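PDB 4WFV: allergen Bos d 2 from Bos taurus, which probably carries pheromones, as a secreted lipocalin whose beta-barrel is thought to bind small odorant-like molecules, and is a major allergen of cow dander. Local coordinates for residues Arg17-Ala22 / Ile145-Lys150; Arg36-Arg41 / Ile149-Cys154. One frame throughout, in Å; residues are numbered along the deposited sequence. Where two conformers were deposited one is given.

Contact 1: Arg17-Ala22 / Ile145-Lys150; sequences RIIYAA and IENLIK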
# COMPACT_ATOMS: atom_id res chain seq x y z
N ARG A 17 3.07 -6.99 6.27
CA ARG A 17 3.44 -5.80 7.03
C ARG A 17 3.83 -4.73 6.03
O ARG A 17 4.42 -5.03 4.99
CB ARG A 17 4.64 -6.06 7.94
CG ARG A 17 4.39 -7.08 9.04
CD ARG A 17 5.59 -7.24 9.97
NE ARG A 17 5.41 -8.37 10.87
CZ ARG A 17 5.81 -9.61 10.60
NH1 ARG A 17 6.44 -9.87 9.46
NH2 ARG A 17 5.60 -10.59 11.47
N ILE A 18 3.54 -3.47 6.33
CA ILE A 18 4.03 -2.40 5.47
C ILE A 18 5.39 -1.96 5.96
O ILE A 18 5.58 -1.69 7.15
CB ILE A 18 3.05 -1.22 5.38
CG1 ILE A 18 3.53 -0.19 4.34
CG2 ILE A 18 2.80 -0.57 6.73
CD1 ILE A 18 2.40 0.69 3.83
N ILE A 19 6.35 -1.93 5.05
CA ILE A 19 7.70 -1.48 5.38
C ILE A 19 7.89 -0.02 4.99
O ILE A 19 8.35 0.79 5.81
CB ILE A 19 8.77 -2.35 4.71
CG1 ILE A 19 8.46 -3.84 4.89
CG2 ILE A 19 10.16 -1.99 5.23
CD1 ILE A 19 8.32 -4.28 6.35
N TYR A 20 7.51 0.32 3.76
CA TYR A 20 7.71 1.66 3.24
C TYR A 20 6.45 2.21 2.59
O TYR A 20 5.60 1.47 2.09
CB TYR A 20 8.80 1.68 2.17
CG TYR A 20 10.18 1.30 2.66
CD1 TYR A 20 10.92 2.16 3.45
CD2 TYR A 20 10.75 0.08 2.29
CE1 TYR A 20 12.19 1.80 3.90
CE2 TYR A 20 12.00 -0.29 2.75
CZ TYR A 20 12.73 0.58 3.53
OH TYR A 20 13.97 0.22 3.98
N ALA A 21 6.38 3.53 2.54
CA ALA A 21 5.44 4.21 1.66
C ALA A 21 6.18 5.38 1.05
O ALA A 21 7.17 5.86 1.60
CB ALA A 21 4.21 4.70 2.42
N ALA A 22 5.70 5.85 -0.10
CA ALA A 22 6.30 7.00 -0.76
C ALA A 22 5.20 7.72 -1.50
O ALA A 22 4.28 7.08 -2.00
CB ALA A 22 7.41 6.56 -1.74
N ILE A 145 10.28 8.75 0.54
CA ILE A 145 10.05 7.46 1.18
C ILE A 145 10.01 7.63 2.70
O ILE A 145 10.83 8.35 3.28
CB ILE A 145 11.13 6.42 0.81
CG1 ILE A 145 10.98 5.97 -0.64
CG2 ILE A 145 11.03 5.21 1.74
CD1 ILE A 145 12.13 5.09 -1.13
N GLU A 146 9.03 6.97 3.32
CA GLU A 146 8.88 6.90 4.78
C GLU A 146 9.02 5.43 5.16
O GLU A 146 8.46 4.56 4.50
CB GLU A 146 7.47 7.38 5.19
CG GLU A 146 7.19 8.87 4.97
CD GLU A 146 7.68 9.74 6.12
OE1 GLU A 146 7.42 9.39 7.29
OE2 GLU A 146 8.33 10.78 5.86
N ASN A 147 9.78 5.15 6.22
CA ASN A 147 9.79 3.79 6.76
C ASN A 147 8.68 3.68 7.79
O ASN A 147 8.74 4.27 8.86
CB ASN A 147 11.14 3.43 7.39
CG ASN A 147 11.17 2.00 7.91
OD1 ASN A 147 10.26 1.57 8.62
ND2 ASN A 147 12.21 1.25 7.55
N LEU A 148 7.62 2.98 7.41
CA LEU A 148 6.45 2.85 8.26
C LEU A 148 6.59 1.80 9.35
O LEU A 148 6.03 1.97 10.44
CB LEU A 148 5.21 2.53 7.41
CG LEU A 148 4.41 3.75 6.95
CD1 LEU A 148 5.28 4.73 6.16
CD2 LEU A 148 3.22 3.30 6.11
N ILE A 149 7.30 0.71 9.09
CA ILE A 149 7.36 -0.31 10.12
C ILE A 149 8.05 0.21 11.39
O ILE A 149 7.69 -0.19 12.50
CB ILE A 149 7.95 -1.64 9.61
CG1 ILE A 149 7.84 -2.69 10.72
CG2 ILE A 149 9.41 -1.48 9.17
CD1 ILE A 149 8.01 -4.10 10.24
N LYS A 150 8.98 1.15 11.24
CA LYS A 150 9.67 1.69 12.40
C LYS A 150 8.78 2.57 13.30
O LYS A 150 9.18 2.92 14.41
CB LYS A 150 10.93 2.47 11.98
CG LYS A 150 12.04 1.56 11.46
CD LYS A 150 13.21 2.35 10.90
CE LYS A 150 14.27 1.42 10.33
NZ LYS A 150 14.93 0.63 11.40
O HOH W 1 14.79 2.07 6.15
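Tyr20 reaches across to both Ile145 and Asn147 of the segment running antiparallel to Arg17-Ala22. Its CB sits 3.7 Å from Glu146 O, and ring atom CD1 comes within 3.5 Å of the Ile145 CG2 methyl. One atom further out, CE1 meets the amide of Asn147, whose plane stands 70° from the ring. At the tip, OH and Asn147 ND2 are joined by one water, which accepts from ND2 and lies in the plane of the ring at its edge. The Phe123 ring meets this tyrosine, and Leu128 of helix 125-137 touches it as well.

The backbones are paired beside it. Ala21 and Glu146 form a hydrogen-bonded antiparallel pair: Glu146 N to Ala21 O is 2.8 Å and almost straight at 172°, and Ala21 N returns a bond to Glu146 O. Past the Tyr20-Asn147 pair the regular pattern ends, and Ile19 O takes two donors, Leu148 N at 2.8 Å, above the carbonyl plane, and Ile149 N in a weak bond. Asn147 makes an Asx motif where the chain enters the 3-10 segment: with CG anti to its own backbone N (chi1 -178°), OD1 accepts from Lys150 N at 2.9 Å.

On the face opposite Tyr20, Leu148 forks over the strand, CD2 against Ile18 CD1 at 3.6 Å and CD1 against the Ala21 methyl. Ile149 lies beside Ile19 on the tyrosine's side, where the Ile19 CG2 methyl covers a face of the ring. Ile149 CD1 also meets Arg17 CD, while the guanidinium of Arg17 is held by Gly120 O. Glu146 sends its carboxylate to Arg36 in a salt bridge. The chemistry is thus divided: main-chain bonds add the 146-147 edge strand to the lipocalin barrel sheet, and apolar side chains pack along the seam, with a water-bridged Tyr20-Asn147 pair on one side.

Contact 2: Arg36-Arg41 / Ile149-Cys154; sequences RNYYRR and IKTDNC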
# COMPACT_ATOMS: atom_id res chain seq x y z
N ARG A 36 -1.24 6.96 5.59
CA ARG A 36 -0.27 6.14 6.29
C ARG A 36 -1.02 5.03 7.00
O ARG A 36 -1.65 5.25 8.04
CB ARG A 36 0.53 6.96 7.28
CG ARG A 36 1.80 6.27 7.77
CD ARG A 36 2.47 7.12 8.83
NE ARG A 36 3.70 6.57 9.38
CZ ARG A 36 4.93 6.92 9.00
NH1 ARG A 36 5.10 7.79 8.02
NH2 ARG A 36 5.98 6.40 9.59
N ASN A 37 -1.00 3.84 6.41
CA ASN A 37 -1.88 2.77 6.84
C ASN A 37 -1.05 1.52 7.12
O ASN A 37 -0.28 1.07 6.27
CB ASN A 37 -2.92 2.49 5.75
CG ASN A 37 -3.63 3.76 5.29
OD1 ASN A 37 -3.78 3.99 4.09
ND2 ASN A 37 -4.03 4.59 6.24
N TYR A 38 -1.21 0.99 8.33
CA TYR A 38 -0.39 -0.13 8.77
C TYR A 38 -1.07 -1.46 8.47
O TYR A 38 -1.88 -1.96 9.25
CB TYR A 38 -0.05 0.02 10.27
CG TYR A 38 0.70 1.30 10.59
CD1 TYR A 38 2.06 1.42 10.34
CD2 TYR A 38 0.03 2.38 11.15
CE1 TYR A 38 2.75 2.60 10.65
CE2 TYR A 38 0.72 3.57 11.46
CZ TYR A 38 2.07 3.66 11.20
OH TYR A 38 2.75 4.81 11.50
N TYR A 39 -0.70 -2.02 7.32
CA TYR A 39 -1.29 -3.26 6.82
C TYR A 39 -1.16 -4.39 7.81
O TYR A 39 -0.16 -4.50 8.52
CB TYR A 39 -0.59 -3.69 5.53
CG TYR A 39 -1.10 -3.02 4.28
CD1 TYR A 39 -0.81 -1.69 4.00
CD2 TYR A 39 -1.88 -3.72 3.37
CE1 TYR A 39 -1.28 -1.07 2.85
CE2 TYR A 39 -2.35 -3.12 2.20
CZ TYR A 39 -2.04 -1.79 1.95
OH TYR A 39 -2.53 -1.21 0.80
N ARG A 40 -2.19 -5.24 7.84
CA ARG A 40 -2.12 -6.49 8.59
C ARG A 40 -2.49 -7.69 7.73
O ARG A 40 -1.88 -8.76 7.85
CB ARG A 40 -3.01 -6.43 9.85
CG ARG A 40 -2.52 -5.44 10.90
CD ARG A 40 -1.24 -5.93 11.56
NE ARG A 40 -0.78 -5.08 12.65
CZ ARG A 40 0.04 -4.04 12.50
NH1 ARG A 40 0.51 -3.70 11.30
NH2 ARG A 40 0.42 -3.36 13.58
N ARG A 41 -3.46 -7.53 6.84
CA ARG A 41 -3.92 -8.69 6.08
C ARG A 41 -4.63 -8.28 4.80
O ARG A 41 -5.36 -7.28 4.79
CB ARG A 41 -4.87 -9.54 6.93
CG ARG A 41 -5.26 -10.86 6.30
CD ARG A 41 -6.11 -11.68 7.27
NE ARG A 41 -6.49 -12.97 6.72
CZ ARG A 41 -7.30 -13.84 7.32
NH1 ARG A 41 -7.82 -13.54 8.50
NH2 ARG A 41 -7.60 -14.99 6.75
N ILE A 149 7.30 0.71 9.09
CA ILE A 149 7.36 -0.31 10.12
C ILE A 149 8.05 0.21 11.39
O ILE A 149 7.69 -0.19 12.50
CB ILE A 149 7.95 -1.64 9.61
CG1 ILE A 149 7.84 -2.69 10.72
CG2 ILE A 149 9.41 -1.48 9.17
CD1 ILE A 149 8.01 -4.10 10.24
N LYS A 150 8.98 1.15 11.24
CA LYS A 150 9.67 1.69 12.40
C LYS A 150 8.78 2.57 13.30
O LYS A 150 9.18 2.92 14.41
CB LYS A 150 10.93 2.47 11.98
CG LYS A 150 12.04 1.56 11.46
CD LYS A 150 13.21 2.35 10.90
CE LYS A 150 14.27 1.42 10.33
NZ LYS A 150 14.93 0.63 11.40
N THR A 151 7.59 2.91 12.83
CA THR A 151 6.64 3.61 13.69
C THR A 151 5.36 2.79 13.91
O THR A 151 4.37 3.30 14.45
CB THR A 151 6.26 5.02 13.14
OG1 THR A 151 5.50 4.87 11.93
CG2 THR A 151 7.51 5.85 12.86
N ASP A 152 5.39 1.52 13.51
CA ASP A 152 4.21 0.67 13.64
C ASP A 152 4.18 -0.02 14.99
O ASP A 152 4.62 -1.16 15.15
CB ASP A 152 4.18 -0.38 12.52
CG ASP A 152 2.86 -1.14 12.48
OD1 ASP A 152 2.07 -1.03 13.44
OD2 ASP A 152 2.64 -1.88 11.50
N ASN A 153 3.66 0.72 15.96
CA ASN A 153 3.53 0.23 17.32
C ASN A 153 2.10 -0.18 17.59
O ASN A 153 1.67 -0.25 18.74
CB ASN A 153 4.01 1.29 18.33
CG ASN A 153 3.19 2.56 18.29
OD1 ASN A 153 2.41 2.79 17.37
ND2 ASN A 153 3.36 3.40 19.30
N CYS A 154 1.35 -0.46 16.53
CA CYS A 154 0.00 -1.02 16.70
C CYS A 154 0.07 -2.52 16.93
O CYS A 154 1.08 -3.15 16.61
CB CYS A 154 -0.87 -0.70 15.48
SG CYS A 154 -1.08 1.10 15.20
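Tyr38 lays its ring along the side chain of Asp152, the two side chains running antiparallel to one another, with Tyr38 CD1 3.4 Å from Asp152 CG and the ring and carboxylate planes 38° apart. Beyond the overlap, Tyr38 OH meets Thr151 OG1 at 2.8 Å, and either hydroxyl could be the donor. Arg36, its chain extended from CG to NE, brings its guanidinium edge to the same spot: NE gives a hydrogen bond to Tyr38 OH, and NH2 one of 2.8 Å to Thr151 OG1. Both acceptors lie close to the guanidinium plane, which fixes the rotation of the group, and its NH1 also bonds Ile29 O.

Arg40 and Asp152 form a salt bridge, end-on. A kink in the arginine chain (chi2 -70°) turns the guanidinium to the carboxylate, Arg40 NH1 to Asp152 OD2 at 2.8 Å and Arg40 NH2 to Asp152 OD1 at 2.9 Å, with the two planes nearly coplanar. NH1 also reaches Tyr39 O, and NE bonds Pro155 O. OD1 has a second donor in Cys154 N, which makes Asp152 the head of an Asx turn. Past it, Cys154 SG, in disulfide with Cys63, stands obliquely 5.2 Å from the Tyr38 ring centroid.

Side chains therefore join the C-terminal tail to the flank of strand 38-45, and the paired arginine would be expected to keep Asp152 ionised.

From the N terminus, the chain lays down strand 17-23, then strand 38-45, and runs through the other barrel strands and helix 125-137 before its last residues return to the first two. Contact 1 closes the longer loop, from 17-22 to 145-150. Contact 2 starts inside that loop, at 36-41, but ends beyond it, at 149-154, so the two loops cross; Ile149 and Lys150 belong to both. The tail thus passes from strand 17-23 to strand 38-45, which is an outermost strand of the sheet. The contacts also touch directly, through the Glu146-Arg36 salt bridge and where Ile18 CG2 packs against Asn37 O.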